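Local coordinates for protein acetylxylan esterase / glucomannan deacetylase (PDB 2WAA) that removes acetyl groups from acetylated xylan and glucomannan during the breakdown of plant cell wall polysaccharides, at residues A147-A152 against W160-E165. Residues are numbered along the deposited sequence; the frame is centred on the assembly and turned at random.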
loop_
_atom_site.group_PDB
_atom_site.type_symbol
_atom_site.label_atom_id
_atom_site.label_comp_id
_atom_site.label_asym_id
_atom_site.label_seq_id
_atom_site.Cartn_x
_atom_site.Cartn_y
_atom_site.Cartn_z
ATOM N N ALA A 147 -7.971 -5.392 -8.783
ATOM C CA ALA A 147 -9.080 -6.313 -9.178
ATOM C C ALA A 147 -9.736 -7.036 -8.013
ATOM O O ALA A 147 -10.549 -7.963 -8.215
ATOM C CB ALA A 147 -8.598 -7.322 -10.252
ATOM N N ILE A 148 -9.457 -6.602 -6.789
ATOM C CA ILE A 148 -10.175 -7.189 -5.650
ATOM C C ILE A 148 -11.674 -6.918 -5.745
ATOM O O ILE A 148 -12.488 -7.807 -5.372
ATOM C CB ILE A 148 -9.562 -6.721 -4.311
ATOM C CG1 ILE A 148 -8.157 -7.361 -4.194
ATOM C CG2 ILE A 148 -10.464 -7.033 -3.116
ATOM C CD1 ILE A 148 -7.395 -6.913 -2.976
ATOM N N ASP A 149 -12.060 -5.727 -6.216
ATOM C CA ASP A 149 -13.491 -5.370 -6.227
ATOM C C ASP A 149 -14.110 -5.511 -7.613
ATOM O O ASP A 149 -14.990 -4.738 -7.983
ATOM C CB ASP A 149 -13.761 -3.942 -5.684
ATOM C CG ASP A 149 -13.711 -3.855 -4.153
ATOM O OD1 ASP A 149 -13.596 -4.898 -3.450
ATOM O OD2 ASP A 149 -13.742 -2.705 -3.625
ATOM N N ARG A 150 -13.647 -6.497 -8.372
ATOM C CA ARG A 150 -14.153 -6.732 -9.717
ATOM C C ARG A 150 -15.614 -7.116 -9.570
ATOM O O ARG A 150 -16.015 -7.692 -8.566
ATOM C CB ARG A 150 -13.405 -7.914 -10.361
ATOM C CG ARG A 150 -13.865 -9.277 -9.781
ATOM C CD ARG A 150 -12.926 -10.462 -10.136
ATOM N NE ARG A 150 -11.612 -10.289 -9.495
ATOM C CZ ARG A 150 -10.501 -10.958 -9.778
ATOM N NH1 ARG A 150 -10.491 -11.942 -10.688
ATOM N NH2 ARG A 150 -9.394 -10.625 -9.114
ATOM N N VAL A 151 -16.388 -6.903 -10.612
ATOM C CA VAL A 151 -17.763 -7.410 -10.606
ATOM C C VAL A 151 -17.989 -8.019 -11.973
ATOM O O VAL A 151 -17.574 -7.456 -12.973
ATOM C CB VAL A 151 -18.731 -6.251 -10.373
ATOM C CG1 VAL A 151 -20.143 -6.590 -10.908
ATOM C CG2 VAL A 151 -18.734 -5.910 -8.905
ATOM N N ALA A 152 -18.583 -9.204 -12.004
ATOM C CA ALA A 152 -18.780 -9.902 -13.288
ATOM C C ALA A 152 -19.596 -9.027 -14.259
ATOM O O ALA A 152 -20.578 -8.420 -13.862
ATOM C CB ALA A 152 -19.464 -11.215 -13.045
ATOM N N TRP A 160 -11.971 -1.139 -9.395
ATOM C CA TRP A 160 -11.686 -2.501 -9.020
ATOM C C TRP A 160 -10.589 -2.646 -7.960
ATOM O O TRP A 160 -10.431 -3.729 -7.401
ATOM C CB TRP A 160 -11.273 -3.282 -10.265
ATOM C CG TRP A 160 -12.422 -3.688 -11.149
ATOM C CD1 TRP A 160 -13.657 -3.064 -11.298
ATOM C CD2 TRP A 160 -12.421 -4.788 -12.056
ATOM N NE1 TRP A 160 -14.421 -3.749 -12.212
ATOM C CE2 TRP A 160 -13.685 -4.798 -12.710
ATOM C CE3 TRP A 160 -11.464 -5.751 -12.394
ATOM C CZ2 TRP A 160 -14.034 -5.767 -13.659
ATOM C CZ3 TRP A 160 -11.805 -6.723 -13.330
ATOM C CH2 TRP A 160 -13.073 -6.716 -13.963
ATOM N N TRP A 161 -9.803 -1.599 -7.710
ATOM C CA TRP A 161 -8.750 -1.706 -6.705
ATOM C C TRP A 161 -9.286 -1.555 -5.268
ATOM O O TRP A 161 -10.115 -0.686 -4.991
ATOM C CB TRP A 161 -7.694 -0.607 -6.932
ATOM C CG TRP A 161 -6.631 -0.926 -7.956
ATOM C CD1 TRP A 161 -5.291 -1.014 -7.708
ATOM C CD2 TRP A 161 -6.786 -1.125 -9.380
ATOM N NE1 TRP A 161 -4.602 -1.287 -8.870
ATOM C CE2 TRP A 161 -5.479 -1.353 -9.910
ATOM C CE3 TRP A 161 -7.888 -1.135 -10.257
ATOM C CZ2 TRP A 161 -5.241 -1.604 -11.263
ATOM C CZ3 TRP A 161 -7.647 -1.359 -11.633
ATOM C CH2 TRP A 161 -6.334 -1.617 -12.106
ATOM N N ASN A 162 -8.800 -2.389 -4.353
ATOM C CA ASN A 162 -9.228 -2.283 -2.959
ATOM C C ASN A 162 -8.044 -2.537 -2.053
ATOM O O ASN A 162 -7.551 -3.657 -1.982
ATOM C CB ASN A 162 -10.352 -3.292 -2.733
ATOM C CG ASN A 162 -10.953 -3.187 -1.350
ATOM O OD1 ASN A 162 -10.318 -2.687 -0.410
ATOM N ND2 ASN A 162 -12.150 -3.754 -1.191
ATOM N N ALA A 163 -7.569 -1.515 -1.347
ATOM C CA ALA A 163 -6.367 -1.666 -0.510
ATOM C C ALA A 163 -6.686 -2.353 0.824
ATOM O O ALA A 163 -5.928 -3.223 1.278
ATOM C CB ALA A 163 -5.743 -0.255 -0.240
ATOM N N ARG A 164 -7.798 -1.953 1.455
ATOM C CA ARG A 164 -8.161 -2.443 2.798
ATOM C C ARG A 164 -8.280 -3.960 2.839
ATOM O O ARG A 164 -8.005 -4.580 3.874
ATOM C CB ARG A 164 -9.559 -1.943 3.231
ATOM C CG ARG A 164 -9.724 -0.617 3.884
ATOM C CD ARG A 164 -11.237 -0.105 3.683
ATOM N NE ARG A 164 -12.221 -1.209 3.728
ATOM C CZ ARG A 164 -13.071 -1.592 2.751
ATOM N NH1 ARG A 164 -13.186 -0.984 1.538
ATOM N NH2 ARG A 164 -13.848 -2.623 3.002
ATOM N N GLU A 165 -8.776 -4.544 1.734
ATOM C CA GLU A 165 -9.002 -5.978 1.650
ATOM C C GLU A 165 -7.918 -6.738 0.914
ATOM O O GLU A 165 -8.061 -7.945 0.645
ATOM C CB GLU A 165 -10.391 -6.257 1.051
ATOM C CG GLU A 165 -11.417 -5.718 2.046
ATOM C CD GLU A 165 -12.821 -6.039 1.692
ATOM O OE1 GLU A 165 -13.392 -5.323 0.851
ATOM O OE2 GLU A 165 -13.344 -7.021 2.271
#
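Within the type I turn from Ala-147 to Arg-150, Asp-149 N gives a nearly straight hydrogen bond to Trp-160 O (2.8 Å). Two irregular segments of one loop can thus be joined by little regular backbone pairing and a few well-placed side chains. Arg-150 lays its first carbons on the indole of Trp-160: CB stands 3.5 Å from the centroid of the six-membered ring, 10° off its normal, a CH-pi contact, while CA sits over the same face. With chi1 at 75°, Arg-150 CG lies between its own backbone N and carbonyl carbon, and a bend at chi3 turns the guanidinium away from the indole and back over the turn, where NE donates to Ala-147 O (2.9 Å) in the carbonyl plane. The polar half of the contact belongs to Asn-162. Its ND2 points straight at Asp-149 OD1 (2.9 Å, 178°), reaching the syn side of a carboxylate steeply turned against the amide, somewhat out of the carboxylate plane, and also bonds Glu-165 OE1. Glu-165 N in turn donates to Asn-162 OD1 from above the carbonyl plane, an Asx motif, and both ends of the amide have partners. Lys-319 and Arg-104 form salt bridges with Asp-149, which would probably offset the nearby charge of Glu-165. Beside this network Ile-148 crosses Asn-162 at about a right angle, CG2 3.8 Å from Asn-162 CB. The guanidinium of Arg-150 bonds the backbone oxygens of Asp-314 and His-316, linking this turn to the loop that carries the inferred charge-relay residues of the SGNH-type esterase domain. Both segments connect strand 133-139 of the parallel sheet to helix 167-174, with Ile-148 and Asn-162 packed against the start of helix 319-337.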